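Local coordinates for cysteine hydrolase (Vibrio cholerae, PDB 6V98), which is a type VI secretion system effector, probably a cysteine hydrolase of the papain-like peptidase clan, delivered to attack rival cells, at residues 49-60 with 122-131. Sequence-based numbering, arbitrary orientation.
Sequences LINGETGVTRYY and FFSEADSWLR
L49 packs against the helix with both its methyls: CD1 lies 3.7 Å from A126 CB and meets the edge of the F122 ring, while CD2 comes 3.8 Å from D127 N and, more loosely, approaches L130 CD1. Its CG rests 3.7 Å from F123 CD1. Two CH-pi contacts flank this apolar centre. N51 CB sits over one face of the F123 ring, 3.9 Å from its centroid, with ND2 over the same ring; CG of F123 is anti to the backbone N (chi1 179°), which swings the ring out to the hairpin turn. At the other end, L130 CB stands squarely over the Y60 ring, 3.7 Å from the centroid and 3° off the normal. Helix 123-134 thus runs over a β-hairpin, strands 44-50 and 57-63 of the antiparallel sheet, segment 123-131 lying at 34° to strand 57-60; L130 also touches F155 and L159 of helix 154-162. The turn is shaped by N51 OD1, which accepts from E53 N, an Asx turn, and from T54 N, the wider Asx motif. Around D127, a water bridges Y60 OH and OD1, and R131 NE makes a 3.0 Å salt bridge to OD2. R58 NE, 4.1 Å from D127 OD1, is beyond a salt bridge, though the opposite charges probably still attract.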
ATOM      1  N   LEU A  49       1.768  -1.035   6.554  1.00 20.92           N
ATOM      2  CA  LEU A  49       1.062  -0.812   7.810  1.00 25.96           C
ATOM      3  C   LEU A  49       2.049  -0.960   8.959  1.00 24.76           C
ATOM      4  O   LEU A  49       2.718  -1.989   9.068  1.00 24.11           O
ATOM      5  CB  LEU A  49      -0.090  -1.813   7.969  1.00 23.06           C
ATOM      6  CG  LEU A  49      -0.736  -1.847   9.355  1.00 25.81           C
ATOM      7  CD1 LEU A  49      -1.557  -0.598   9.571  1.00 24.92           C
ATOM      8  CD2 LEU A  49      -1.605  -3.083   9.512  1.00 26.34           C
ATOM      9  N   ILE A  50       2.141   0.053   9.819  1.00 24.81           N
ATOM     10  CA  ILE A  50       3.119   0.049  10.905  1.00 25.60           C
ATOM     11  C   ILE A  50       2.433   0.304  12.241  1.00 31.64           C
ATOM     12  O   ILE A  50       1.668   1.266  12.380  1.00 30.04           O
ATOM     13  CB  ILE A  50       4.224   1.091  10.686  1.00 24.75           C
ATOM     14  CG1 ILE A  50       4.947   0.809   9.374  1.00 27.75           C
ATOM     15  CG2 ILE A  50       5.204   1.053  11.867  1.00 24.37           C
ATOM     16  CD1 ILE A  50       5.819   1.954   8.912  1.00 25.43           C
ATOM     17  N   ASN A  51       2.721  -0.557  13.220  1.00 27.20           N
ATOM     18  CA  ASN A  51       2.335  -0.329  14.610  1.00 28.31           C
ATOM     19  C   ASN A  51       3.165   0.808  15.199  1.00 31.72           C
ATOM     20  O   ASN A  51       4.392   0.698  15.300  1.00 32.09           O
ATOM     21  CB  ASN A  51       2.543  -1.602  15.429  1.00 26.98           C
ATOM     22  CG  ASN A  51       1.947  -1.498  16.824  1.00 32.07           C
ATOM     23  OD1 ASN A  51       2.296  -0.604  17.591  1.00 37.28           O
ATOM     24  ND2 ASN A  51       1.021  -2.395  17.146  1.00 35.68           N
ATOM     25  N   GLY A  52       2.494   1.892  15.601  1.00 29.48           N
ATOM     26  CA  GLY A  52       3.200   3.059  16.109  1.00 28.79           C
ATOM     27  C   GLY A  52       3.870   2.862  17.454  1.00 30.62           C
ATOM     28  O   GLY A  52       4.752   3.652  17.814  1.00 34.39           O
ATOM     29  N   GLU A  53       3.470   1.838  18.208  1.00 32.57           N
ATOM     30  CA  GLU A  53       4.098   1.515  19.488  1.00 35.99           C
ATOM     31  C   GLU A  53       5.329   0.637  19.325  1.00 34.84           C
ATOM     32  O   GLU A  53       6.344   0.867  19.987  1.00 35.98           O
ATOM     33  CB  GLU A  53       3.110   0.791  20.401  1.00 46.70           C
ATOM     34  CG  GLU A  53       1.836   1.552  20.685  1.00 60.36           C
ATOM     35  CD  GLU A  53       1.875   2.258  22.016  1.00 70.73           C
ATOM     36  OE1 GLU A  53       2.990   2.455  22.546  1.00 72.87           O
ATOM     37  OE2 GLU A  53       0.789   2.610  22.528  1.00 71.19           O
ATOM     38  N   THR A  54       5.252  -0.380  18.462  1.00 37.99           N
ATOM     39  CA  THR A  54       6.262  -1.428  18.396  1.00 38.43           C
ATOM     40  C   THR A  54       7.097  -1.413  17.127  1.00 38.07           C
ATOM     41  O   THR A  54       8.166  -2.034  17.106  1.00 37.15           O
ATOM     42  CB  THR A  54       5.600  -2.807  18.505  1.00 37.85           C
ATOM     43  OG1 THR A  54       4.694  -2.973  17.410  1.00 34.63           O
ATOM     44  CG2 THR A  54       4.835  -2.929  19.807  1.00 43.14           C
ATOM     45  N   GLY A  55       6.641  -0.736  16.076  1.00 31.52           N
ATOM     46  CA  GLY A  55       7.330  -0.770  14.809  1.00 31.67           C
ATOM     47  C   GLY A  55       7.084  -2.017  13.988  1.00 30.94           C
ATOM     48  O   GLY A  55       7.688  -2.159  12.915  1.00 30.44           O
ATOM     49  N   VAL A  56       6.234  -2.931  14.463  1.00 27.03           N
ATOM     50  CA  VAL A  56       5.867  -4.097  13.668  1.00 27.68           C
ATOM     51  C   VAL A  56       5.222  -3.633  12.369  1.00 31.67           C
ATOM     52  O   VAL A  56       4.303  -2.803  12.380  1.00 28.51           O
ATOM     53  CB  VAL A  56       4.925  -5.015  14.467  1.00 34.69           C
ATOM     54  CG1 VAL A  56       4.396  -6.130  13.583  1.00 33.34           C
ATOM     55  CG2 VAL A  56       5.640  -5.596  15.692  1.00 36.21           C
ATOM     56  N   THR A  57       5.692  -4.187  11.246  1.00 26.65           N
ATOM     57  CA  THR A  57       5.375  -3.718   9.901  1.00 24.84           C
ATOM     58  C   THR A  57       4.766  -4.845   9.069  1.00 29.03           C
ATOM     59  O   THR A  57       5.237  -5.983   9.110  1.00 30.22           O
ATOM     60  CB  THR A  57       6.652  -3.186   9.213  1.00 28.28           C
ATOM     61  OG1 THR A  57       7.224  -2.150  10.020  1.00 32.37           O
ATOM     62  CG2 THR A  57       6.358  -2.605   7.842  1.00 28.64           C
ATOM     63  N   ARG A  58       3.720  -4.519   8.310  1.00 23.31           N
ATOM     64  CA  ARG A  58       3.093  -5.424   7.352  1.00 25.01           C
ATOM     65  C   ARG A  58       3.013  -4.752   5.990  1.00 23.37           C
ATOM     66  O   ARG A  58       2.931  -3.529   5.884  1.00 23.84           O
ATOM     67  CB  ARG A  58       1.664  -5.822   7.778  1.00 29.70           C
ATOM     68  CG  ARG A  58       1.558  -6.320   9.198  1.00 32.29           C
ATOM     69  CD  ARG A  58       2.198  -7.680   9.307  1.00 36.84           C
ATOM     70  NE  ARG A  58       1.961  -8.281  10.613  1.00 49.93           N
ATOM     71  CZ  ARG A  58       2.922  -8.661  11.448  1.00 56.62           C
ATOM     72  NH1 ARG A  58       4.204  -8.501  11.121  1.00 53.78           N
ATOM     73  NH2 ARG A  58       2.600  -9.203  12.616  1.00 65.91           N
ATOM     74  N   TYR A  59       2.980  -5.567   4.939  1.00 23.13           N
ATOM     75  CA  TYR A  59       2.764  -5.064   3.590  1.00 21.84           C
ATOM     76  C   TYR A  59       1.743  -5.951   2.894  1.00 21.76           C
ATOM     77  O   TYR A  59       1.867  -7.180   2.918  1.00 20.43           O
ATOM     78  CB  TYR A  59       4.074  -5.005   2.785  1.00 22.13           C
ATOM     79  CG  TYR A  59       3.856  -4.565   1.356  1.00 21.27           C
ATOM     80  CD1 TYR A  59       3.649  -5.504   0.346  1.00 21.88           C
ATOM     81  CD2 TYR A  59       3.819  -3.217   1.017  1.00 22.59           C
ATOM     82  CE1 TYR A  59       3.415  -5.110  -0.966  1.00 19.92           C
ATOM     83  CE2 TYR A  59       3.573  -2.813  -0.288  1.00 20.07           C
ATOM     84  CZ  TYR A  59       3.375  -3.759  -1.268  1.00 21.91           C
ATOM     85  OH  TYR A  59       3.155  -3.375  -2.567  1.00 23.89           O
ATOM     86  N   TYR A  60       0.721  -5.323   2.303  1.00 24.20           N
ATOM     87  CA  TYR A  60      -0.322  -6.011   1.559  1.00 20.86           C
ATOM     88  C   TYR A  60      -0.536  -5.325   0.222  1.00 20.26           C
ATOM     89  O   TYR A  60      -0.316  -4.118   0.081  1.00 19.34           O
ATOM     90  CB  TYR A  60      -1.655  -6.013   2.328  1.00 18.98           C
ATOM     91  CG  TYR A  60      -1.747  -7.027   3.439  1.00 23.13           C
ATOM     92  CD1 TYR A  60      -1.158  -6.801   4.688  1.00 24.77           C
ATOM     93  CD2 TYR A  60      -2.439  -8.213   3.243  1.00 25.49           C
ATOM     94  CE1 TYR A  60      -1.266  -7.753   5.711  1.00 29.68           C
ATOM     95  CE2 TYR A  60      -2.557  -9.161   4.245  1.00 28.92           C
ATOM     96  CZ  TYR A  60      -1.977  -8.937   5.471  1.00 31.42           C
ATOM     97  OH  TYR A  60      -2.118  -9.915   6.434  1.00 32.54           O
ATOM     98  N   PHE A 122      -5.247   2.597  14.466  1.00 26.95           N
ATOM     99  CA  PHE A 122      -5.990   1.653  13.643  1.00 24.28           C
ATOM    100  C   PHE A 122      -5.256   0.354  13.337  1.00 24.42           C
ATOM    101  O   PHE A 122      -5.724  -0.411  12.491  1.00 25.99           O
ATOM    102  CB  PHE A 122      -6.392   2.315  12.318  1.00 23.18           C
ATOM    103  CG  PHE A 122      -5.267   3.019  11.631  1.00 27.21           C
ATOM    104  CD1 PHE A 122      -4.146   2.319  11.199  1.00 28.18           C
ATOM    105  CD2 PHE A 122      -5.322   4.379  11.414  1.00 24.40           C
ATOM    106  CE1 PHE A 122      -3.092   2.970  10.582  1.00 25.77           C
ATOM    107  CE2 PHE A 122      -4.267   5.036  10.789  1.00 24.97           C
ATOM    108  CZ  PHE A 122      -3.160   4.328  10.364  1.00 24.50           C
ATOM    109  N   PHE A 123      -4.116   0.087  13.988  1.00 23.20           N
ATOM    110  CA  PHE A 123      -3.303  -1.050  13.562  1.00 23.95           C
ATOM    111  C   PHE A 123      -4.093  -2.356  13.583  1.00 28.98           C
ATOM    112  O   PHE A 123      -4.096  -3.099  12.595  1.00 27.31           O
ATOM    113  CB  PHE A 123      -2.045  -1.189  14.418  1.00 27.45           C
ATOM    114  CG  PHE A 123      -1.193  -2.362  14.013  1.00 26.32           C
ATOM    115  CD1 PHE A 123      -0.228  -2.229  13.022  1.00 22.82           C
ATOM    116  CD2 PHE A 123      -1.386  -3.607  14.586  1.00 27.10           C
ATOM    117  CE1 PHE A 123       0.546  -3.314  12.632  1.00 24.87           C
ATOM    118  CE2 PHE A 123      -0.618  -4.690  14.196  1.00 32.02           C
ATOM    119  CZ  PHE A 123       0.345  -4.541  13.220  1.00 28.86           C
ATOM    120  N   SER A 124      -4.733  -2.683  14.709  1.00 22.68           N
ATOM    121  CA  SER A 124      -5.406  -3.980  14.780  1.00 25.91           C
ATOM    122  C   SER A 124      -6.588  -4.040  13.817  1.00 21.80           C
ATOM    123  O   SER A 124      -6.849  -5.087  13.210  1.00 29.25           O
ATOM    124  CB  SER A 124      -5.858  -4.282  16.211  1.00 31.71           C
ATOM    125  OG  SER A 124      -6.924  -3.444  16.609  1.00 46.63           O
ATOM    126  N   GLU A 125      -7.297  -2.924  13.643  1.00 21.69           N
ATOM    127  CA  GLU A 125      -8.415  -2.911  12.703  1.00 25.51           C
ATOM    128  C   GLU A 125      -7.939  -3.061  11.263  1.00 25.88           C
ATOM    129  O   GLU A 125      -8.579  -3.750  10.458  1.00 23.50           O
ATOM    130  CB  GLU A 125      -9.212  -1.626  12.858  1.00 25.22           C
ATOM    131  CG  GLU A 125      -9.951  -1.507  14.189  1.00 25.48           C
ATOM    132  CD  GLU A 125      -9.115  -0.906  15.301  1.00 34.00           C
ATOM    133  OE1 GLU A 125      -9.669  -0.722  16.407  1.00 35.79           O
ATOM    134  OE2 GLU A 125      -7.914  -0.623  15.078  1.00 27.42           O
ATOM    135  N   ALA A 126      -6.838  -2.393  10.911  1.00 22.15           N
ATOM    136  CA  ALA A 126      -6.308  -2.518   9.555  1.00 24.74           C
ATOM    137  C   ALA A 126      -5.798  -3.927   9.298  1.00 24.03           C
ATOM    138  O   ALA A 126      -6.041  -4.503   8.226  1.00 22.06           O
ATOM    139  CB  ALA A 126      -5.185  -1.503   9.333  1.00 24.43           C
ATOM    140  N   ASP A 127      -5.067  -4.488  10.263  1.00 24.95           N
ATOM    141  CA  ASP A 127      -4.569  -5.853  10.119  1.00 27.92           C
ATOM    142  C   ASP A 127      -5.718  -6.835   9.962  1.00 25.01           C
ATOM    143  O   ASP A 127      -5.674  -7.732   9.109  1.00 26.50           O
ATOM    144  CB  ASP A 127      -3.704  -6.217  11.325  1.00 27.89           C
ATOM    145  CG  ASP A 127      -2.908  -7.478  11.105  1.00 35.73           C
ATOM    146  OD1 ASP A 127      -2.019  -7.458  10.231  1.00 31.55           O
ATOM    147  OD2 ASP A 127      -3.174  -8.480  11.803  1.00 42.00           O
ATOM    148  N   SER A 128      -6.768  -6.663  10.761  1.00 24.41           N
ATOM    149  CA  SER A 128      -7.942  -7.527  10.647  1.00 25.97           C
ATOM    150  C   SER A 128      -8.634  -7.374   9.292  1.00 27.83           C
ATOM    151  O   SER A 128      -9.079  -8.365   8.696  1.00 24.25           O
ATOM    152  CB  SER A 128      -8.915  -7.215  11.786  1.00 26.94           C
ATOM    153  OG  SER A 128     -10.057  -8.057  11.694  1.00 41.36           O
ATOM    154  N   TRP A 129      -8.749  -6.139   8.796  1.00 25.58           N
ATOM    155  CA  TRP A 129      -9.406  -5.907   7.507  1.00 23.43           C
ATOM    156  C   TRP A 129      -8.622  -6.552   6.367  1.00 26.88           C
ATOM    157  O   TRP A 129      -9.202  -7.221   5.500  1.00 23.64           O
ATOM    158  CB  TRP A 129      -9.572  -4.400   7.291  1.00 21.35           C
ATOM    159  CG  TRP A 129     -10.415  -3.932   6.120  1.00 22.76           C
ATOM    160  CD1 TRP A 129     -11.714  -3.521   6.164  1.00 26.15           C
ATOM    161  CD2 TRP A 129      -9.986  -3.762   4.764  1.00 23.26           C
ATOM    162  NE1 TRP A 129     -12.126  -3.118   4.920  1.00 26.51           N
ATOM    163  CE2 TRP A 129     -11.086  -3.262   4.039  1.00 25.04           C
ATOM    164  CE3 TRP A 129      -8.784  -4.002   4.091  1.00 23.12           C
ATOM    165  CZ2 TRP A 129     -11.022  -2.991   2.674  1.00 28.74           C
ATOM    166  CZ3 TRP A 129      -8.712  -3.724   2.733  1.00 23.65           C
ATOM    167  CH2 TRP A 129      -9.823  -3.223   2.038  1.00 23.18           C
ATOM    168  N   LEU A 130      -7.298  -6.377   6.369  1.00 25.17           N
ATOM    169  CA  LEU A 130      -6.450  -6.958   5.330  1.00 24.38           C
ATOM    170  C   LEU A 130      -6.477  -8.484   5.372  1.00 24.09           C
ATOM    171  O   LEU A 130      -6.597  -9.137   4.326  1.00 24.11           O
ATOM    172  CB  LEU A 130      -5.025  -6.423   5.490  1.00 20.15           C
ATOM    173  CG  LEU A 130      -4.967  -4.933   5.149  1.00 21.35           C
ATOM    174  CD1 LEU A 130      -3.732  -4.281   5.805  1.00 27.04           C
ATOM    175  CD2 LEU A 130      -4.967  -4.723   3.641  1.00 23.40           C
ATOM    176  N   ARG A 131      -6.377  -9.077   6.565  1.00 23.68           N
ATOM    177  CA  ARG A 131      -6.491 -10.529   6.662  1.00 25.17           C
ATOM    178  C   ARG A 131      -7.877 -10.995   6.221  1.00 31.77           C
ATOM    179  O   ARG A 131      -8.017 -12.055   5.602  1.00 31.34           O
ATOM    180  CB  ARG A 131      -6.206 -10.994   8.087  1.00 32.04           C
ATOM    181  CG  ARG A 131      -4.749 -10.845   8.534  1.00 35.76           C
ATOM    182  CD  ARG A 131      -4.498 -11.564   9.857  1.00 46.87           C
ATOM    183  NE  ARG A 131      -4.967 -10.804  11.019  1.00 52.12           N
ATOM    184  CZ  ARG A 131      -6.147 -10.977  11.613  1.00 56.69           C
ATOM    185  NH1 ARG A 131      -6.998 -11.889  11.160  1.00 63.81           N
ATOM    186  NH2 ARG A 131      -6.477 -10.236  12.666  1.00 53.45           N
TER
HETATM  187  O   HOH W   1      -1.085  -9.243   8.734  1.00 34.67           O